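Local atomic coordinates of peruvianin-I (Thevetia peruviana, PDB entry 6ORM), a protein that is a germin-like cysteine peptidase of the cupin family, found in the plant's latex, and probably breaks down proteins. Residues 66-71 against 152-157; 106-111 against 131-136. All coordinates share one frame; numbering follows the deposited sequence.

Interaction 1: residues 66-71 against 152-157; sequences ALNTLG and NSQNPG
Gln154 OE1 is gripped from two directions: the backbone N of Thr69 donates to it at 2.7 Å, and a water donates at 2.6 Å. The Thr69 bond is fairly straight, 164° at the hydrogen, though the donor stands tilted from the plane of the carbonyl it meets. The same water takes a weak bond from Gly71 N, so the carboxamide oxygen reaches two backbone N-H groups of the 66-71 loop, one directly and one through the water. Gln154 NE2 donates to Asn68 OD1 at 3.0 Å, in the plane of that carbonyl. The two side chains lie side by side, pointing the same way, yet their amide planes are turned 72° apart. Gln154 reaches this far because its chain is extended past CG (chi2 178°), while CB rests 3.8 Å from Leu67 O. The loop it meets is a type II turn from Leu67 to Leu70, closed by Leu70 N to Leu67 O. Putting an alanine in place of Gln154 would probably leave Thr69 N and Asn68 OD1 without their mates and the bridging water less firmly held. Asn68 ND2 in turn donates to the backbone O of Cys11 and of Tyr24, which probably helps hold OD1 toward Gln154. Ser153 OG closes an ST turn with Asn155 N and also bonds Asp3. The contact thus joins two loops of the cupin fold, the one leading into strand 73-79 and the one leaving strand 145-151, two strands adjacent in the five-stranded sheet.

Interaction 2: residues 106-111 against 131-136; sequences EGFYST and PGLMHF
Gly107 and Phe136 form an antiparallel hydrogen-bonded pair, with Gly107 N donating to Phe136 O at 3.2 Å and Phe136 N returning a bond to Gly107 O. Beyond the non-hydrogen-bonded pair Phe108-His135, Tyr109 N adds a third backbone bond to Met134 O at 2.9 Å. The His135 ring is held by a bond within its own segment, ND1 donating in the ring plane to Leu133 O at 3.0 Å.

Aromatic contacts gather on the face carrying Phe136. Its ring lies over Gly107, whose CA makes a CH-pi contact 4.3 Å from the ring centroid; a CB on Gly107 would clash with Phe136 CZ. With CG set between backbone N and carbonyl carbon (chi1 63°), the Phe136 ring folds back over this glycine. Tyr109 CE1 meets its edge, in the ring plane. Met134 SD sits obliquely to the Tyr109 ring, 5.2 Å from its centroid, in a Met-aromatic contact, while the methyl CE packs 3.5 Å from Tyr109 CD1.

Apolar contact continues at the loop end, where Leu133 CD1 packs 3.7 Å from Phe108 CD1 and Leu133 CD2 meets Thr111 CG2.

This is antiparallel strand pairing in the cupin domain: strand 104-109 runs between 116-121 and 135-139 in a three-stranded sheet. Phe108 touches Phe127 of strand 126-129, and Phe37 of a neighbouring subunit meets its ring edge-to-face, while Leu116 of strand 116-121 touches both Tyr109 and Phe136.

From the N terminus the chain reaches 66-71, enters strand 73-79 and runs through much of the beta fold before 152-157 returns to close interaction 1, with 80 residues between. Within that span interaction 2 closes a shorter circuit of 19 residues, from 106-111 through strands 116-121 and 126-129 back to 131-136. The smaller loop therefore nests in the larger one, and they do not cross. Interaction 1 ties together loops at the five-stranded sheet, interaction 2 pairs strands of the three-stranded one. Their centres lie 21 Å apart and their nearest atoms about 6 Å, without touching, yet both meet the same neighbouring subunit of the hexamer.

Interaction 1: residues 66-71 against 152-157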
loop_
_atom_site.group_PDB
_atom_site.type_symbol
_atom_site.label_atom_id
_atom_site.label_comp_id
_atom_site.label_asym_id
_atom_site.label_seq_id
_atom_site.Cartn_x
_atom_site.Cartn_y
_atom_site.Cartn_z
ATOM N N ALA A 66 14.584 -5.053 15.325
ATOM C CA ALA A 66 14.043 -6.066 14.427
ATOM C C ALA A 66 12.649 -5.726 13.916
ATOM O O ALA A 66 12.199 -6.347 12.948
ATOM C CB ALA A 66 14.020 -7.429 15.122
ATOM N N LEU A 67 11.952 -4.773 14.542
ATOM C CA LEU A 67 10.644 -4.357 14.046
ATOM C C LEU A 67 10.738 -3.557 12.754
ATOM O O LEU A 67 9.728 -3.416 12.054
ATOM C CB LEU A 67 9.918 -3.529 15.108
ATOM C CG LEU A 67 9.500 -4.286 16.368
ATOM C CD1 LEU A 67 8.784 -3.354 17.336
ATOM C CD2 LEU A 67 8.622 -5.479 16.006
ATOM N N ASN A 68 11.917 -3.031 12.431
ATOM C CA ASN A 68 12.086 -2.211 11.239
ATOM C C ASN A 68 11.646 -2.979 9.999
ATOM O O ASN A 68 12.080 -4.112 9.766
ATOM C CB ASN A 68 13.549 -1.777 11.123
ATOM C CG ASN A 68 13.773 -0.724 10.054
ATOM O OD1 ASN A 68 13.022 0.247 9.944
ATOM N ND2 ASN A 68 14.826 -0.906 9.265
ATOM N N THR A 69 10.750 -2.362 9.221
ATOM C CA THR A 69 10.123 -2.831 7.987
ATOM C C THR A 69 9.001 -3.845 8.220
ATOM O O THR A 69 8.346 -4.238 7.255
ATOM C CB THR A 69 11.117 -3.450 6.980
ATOM O OG1 THR A 69 11.516 -4.748 7.441
ATOM C CG2 THR A 69 12.347 -2.560 6.792
ATOM N N LEU A 70 8.742 -4.282 9.454
ATOM C CA LEU A 70 7.837 -5.402 9.680
ATOM C C LEU A 70 6.452 -4.984 10.165
ATOM O O LEU A 70 5.602 -5.853 10.385
ATOM C CB LEU A 70 8.472 -6.389 10.667
ATOM C CG LEU A 70 9.773 -7.015 10.149
ATOM C CD1 LEU A 70 10.262 -8.126 11.068
ATOM C CD2 LEU A 70 9.610 -7.532 8.719
ATOM N N GLY A 71 6.205 -3.686 10.343
ATOM C CA GLY A 71 4.850 -3.172 10.403
ATOM C C GLY A 71 4.114 -3.301 11.718
ATOM O O GLY A 71 2.883 -3.183 11.728
ATOM N N ASN A 152 -0.467 -1.317 14.080
ATOM C CA ASN A 152 0.017 -1.787 12.782
ATOM C C ASN A 152 0.930 -0.747 12.125
ATOM O O ASN A 152 0.710 -0.281 11.007
ATOM C CB ASN A 152 -1.153 -2.160 11.879
ATOM C CG ASN A 152 -2.091 -0.998 11.614
ATOM O OD1 ASN A 152 -2.280 -0.124 12.463
ATOM N ND2 ASN A 152 -2.685 -0.982 10.426
ATOM N N SER A 153 1.976 -0.383 12.860
ATOM C CA SER A 153 3.075 0.401 12.314
ATOM C C SER A 153 4.287 0.182 13.200
ATOM O O SER A 153 4.153 -0.036 14.405
ATOM C CB SER A 153 2.734 1.893 12.230
ATOM O OG SER A 153 3.850 2.642 11.775
ATOM N N GLN A 154 5.473 0.242 12.593
ATOM C CA GLN A 154 6.693 0.201 13.389
ATOM C C GLN A 154 6.916 1.483 14.178
ATOM O O GLN A 154 7.753 1.493 15.086
ATOM C CB GLN A 154 7.904 -0.068 12.496
ATOM C CG GLN A 154 8.323 1.123 11.663
ATOM C CD GLN A 154 9.549 0.838 10.823
ATOM O OE1 GLN A 154 9.556 -0.081 10.003
ATOM N NE2 GLN A 154 10.595 1.626 11.026
ATOM N N ASN A 155 6.194 2.551 13.861
ATOM C CA ASN A 155 6.345 3.835 14.531
ATOM C C ASN A 155 5.038 4.607 14.398
ATOM O O ASN A 155 4.962 5.579 13.635
ATOM C CB ASN A 155 7.516 4.624 13.939
ATOM C CG ASN A 155 7.837 5.878 14.733
ATOM O OD1 ASN A 155 7.587 5.947 15.935
ATOM N ND2 ASN A 155 8.387 6.882 14.058
ATOM N N PRO A 156 3.995 4.204 15.128
ATOM C CA PRO A 156 2.673 4.826 14.937
ATOM C C PRO A 156 2.646 6.305 15.266
ATOM O O PRO A 156 1.816 7.037 14.715
ATOM C CB PRO A 156 1.765 4.028 15.887
ATOM C CG PRO A 156 2.560 2.815 16.295
ATOM C CD PRO A 156 3.993 3.203 16.207
ATOM N N GLY A 157 3.518 6.763 16.158
ATOM C CA GLY A 157 3.437 8.117 16.664
ATOM C C GLY A 157 2.401 8.248 17.763
ATOM O O GLY A 157 1.460 7.457 17.839
HETATM O O HOH W 1 7.455 -1.319 9.153
#

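Interaction 2: residues 106-111 against 131-136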
loop_
_atom_site.group_PDB
_atom_site.type_symbol
_atom_site.label_atom_id
_atom_site.label_comp_id
_atom_site.label_asym_id
_atom_site.label_seq_id
_atom_site.Cartn_x
_atom_site.Cartn_y
_atom_site.Cartn_z
ATOM N N GLU A 106 -12.265 2.754 28.275
ATOM C CA GLU A 106 -11.565 2.957 27.014
ATOM C C GLU A 106 -12.559 3.473 25.985
ATOM O O GLU A 106 -13.621 2.874 25.795
ATOM C CB GLU A 106 -10.920 1.650 26.539
ATOM C CG GLU A 106 -10.143 1.761 25.242
ATOM C CD GLU A 106 -8.777 2.384 25.425
ATOM O OE1 GLU A 106 -8.207 2.258 26.530
ATOM O OE2 GLU A 106 -8.273 2.995 24.461
ATOM N N GLY A 107 -12.225 4.581 25.327
ATOM C CA GLY A 107 -13.114 5.131 24.320
ATOM C C GLY A 107 -12.376 5.876 23.230
ATOM O O GLY A 107 -11.248 6.338 23.419
ATOM N N PHE A 108 -13.036 5.987 22.075
ATOM C CA PHE A 108 -12.570 6.833 20.984
ATOM C C PHE A 108 -13.743 7.623 20.418
ATOM O O PHE A 108 -14.907 7.246 20.572
ATOM C CB PHE A 108 -11.874 6.018 19.875
ATOM C CG PHE A 108 -12.818 5.270 18.964
ATOM C CD1 PHE A 108 -13.356 5.877 17.838
ATOM C CD2 PHE A 108 -13.138 3.947 19.218
ATOM C CE1 PHE A 108 -14.217 5.188 16.999
ATOM C CE2 PHE A 108 -13.997 3.250 18.380
ATOM C CZ PHE A 108 -14.536 3.873 17.269
ATOM N N TYR A 109 -13.417 8.740 19.765
ATOM C CA TYR A 109 -14.392 9.601 19.105
ATOM C C TYR A 109 -14.264 9.454 17.593
ATOM O O TYR A 109 -13.150 9.479 17.057
ATOM C CB TYR A 109 -14.191 11.069 19.496
ATOM C CG TYR A 109 -14.253 11.337 20.982
ATOM C CD1 TYR A 109 -13.146 11.119 21.791
ATOM C CD2 TYR A 109 -15.414 11.818 21.574
ATOM C CE1 TYR A 109 -13.195 11.367 23.149
ATOM C CE2 TYR A 109 -15.471 12.070 22.933
ATOM C CZ TYR A 109 -14.358 11.840 23.714
ATOM O OH TYR A 109 -14.407 12.087 25.067
ATOM N N SER A 110 -15.398 9.304 16.913
ATOM C CA SER A 110 -15.391 9.233 15.462
ATOM C C SER A 110 -15.275 10.631 14.855
ATOM O O SER A 110 -15.361 11.651 15.542
ATOM C CB SER A 110 -16.651 8.534 14.954
ATOM O OG SER A 110 -17.758 9.418 14.943
ATOM N N THR A 111 -15.091 10.670 13.537
ATOM C CA THR A 111 -15.059 11.931 12.807
ATOM C C THR A 111 -16.453 12.457 12.485
ATOM O O THR A 111 -16.570 13.485 11.810
ATOM C CB THR A 111 -14.258 11.778 11.510
ATOM O OG1 THR A 111 -14.850 10.759 10.696
ATOM C CG2 THR A 111 -12.804 11.410 11.814
ATOM N N PRO A 131 -7.441 4.145 13.089
ATOM C CA PRO A 131 -6.212 4.950 13.012
ATOM C C PRO A 131 -6.487 6.443 13.127
ATOM O O PRO A 131 -7.390 6.981 12.480
ATOM C CB PRO A 131 -5.638 4.590 11.635
ATOM C CG PRO A 131 -6.809 4.084 10.853
ATOM C CD PRO A 131 -7.674 3.376 11.855
ATOM N N GLY A 132 -5.690 7.111 13.961
ATOM C CA GLY A 132 -5.698 8.554 14.049
ATOM C C GLY A 132 -6.800 9.151 14.893
ATOM O O GLY A 132 -6.797 10.369 15.112
ATOM N N LEU A 133 -7.740 8.342 15.377
ATOM C CA LEU A 133 -8.908 8.876 16.061
ATOM C C LEU A 133 -8.592 9.165 17.523
ATOM O O LEU A 133 -7.877 8.408 18.186
ATOM C CB LEU A 133 -10.084 7.904 15.958
ATOM C CG LEU A 133 -10.625 7.647 14.550
ATOM C CD1 LEU A 133 -11.996 6.984 14.614
ATOM C CD2 LEU A 133 -10.682 8.942 13.742
ATOM N N MET A 134 -9.136 10.276 18.012
ATOM C CA MET A 134 -8.945 10.692 19.394
ATOM C C MET A 134 -9.495 9.635 20.342
ATOM O O MET A 134 -10.601 9.127 20.145
ATOM C CB MET A 134 -9.645 12.035 19.618
ATOM C CG MET A 134 -9.512 12.640 21.005
ATOM S SD MET A 134 -10.154 14.328 21.013
ATOM C CE MET A 134 -11.810 14.049 20.389
ATOM N N HIS A 135 -8.716 9.297 21.368
ATOM C CA HIS A 135 -9.101 8.245 22.296
ATOM C C HIS A 135 -8.555 8.561 23.682
ATOM O O HIS A 135 -7.799 9.517 23.876
ATOM C CB HIS A 135 -8.616 6.868 21.820
ATOM C CG HIS A 135 -7.129 6.760 21.690
ATOM N ND1 HIS A 135 -6.460 7.071 20.525
ATOM C CD2 HIS A 135 -6.182 6.369 22.574
ATOM C CE1 HIS A 135 -5.164 6.877 20.699
ATOM N NE2 HIS A 135 -4.970 6.448 21.933
ATOM N N PHE A 136 -8.944 7.731 24.649
ATOM C CA PHE A 136 -8.527 7.914 26.031
ATOM C C PHE A 136 -8.669 6.600 26.779
ATOM O O PHE A 136 -9.406 5.701 26.364
ATOM C CB PHE A 136 -9.348 9.002 26.734
ATOM C CG PHE A 136 -10.814 8.672 26.849
ATOM C CD1 PHE A 136 -11.292 7.906 27.904
ATOM C CD2 PHE A 136 -11.715 9.134 25.906
ATOM C CE1 PHE A 136 -12.634 7.600 28.005
ATOM C CE2 PHE A 136 -13.059 8.834 26.005
ATOM C CZ PHE A 136 -13.519 8.068 27.054
#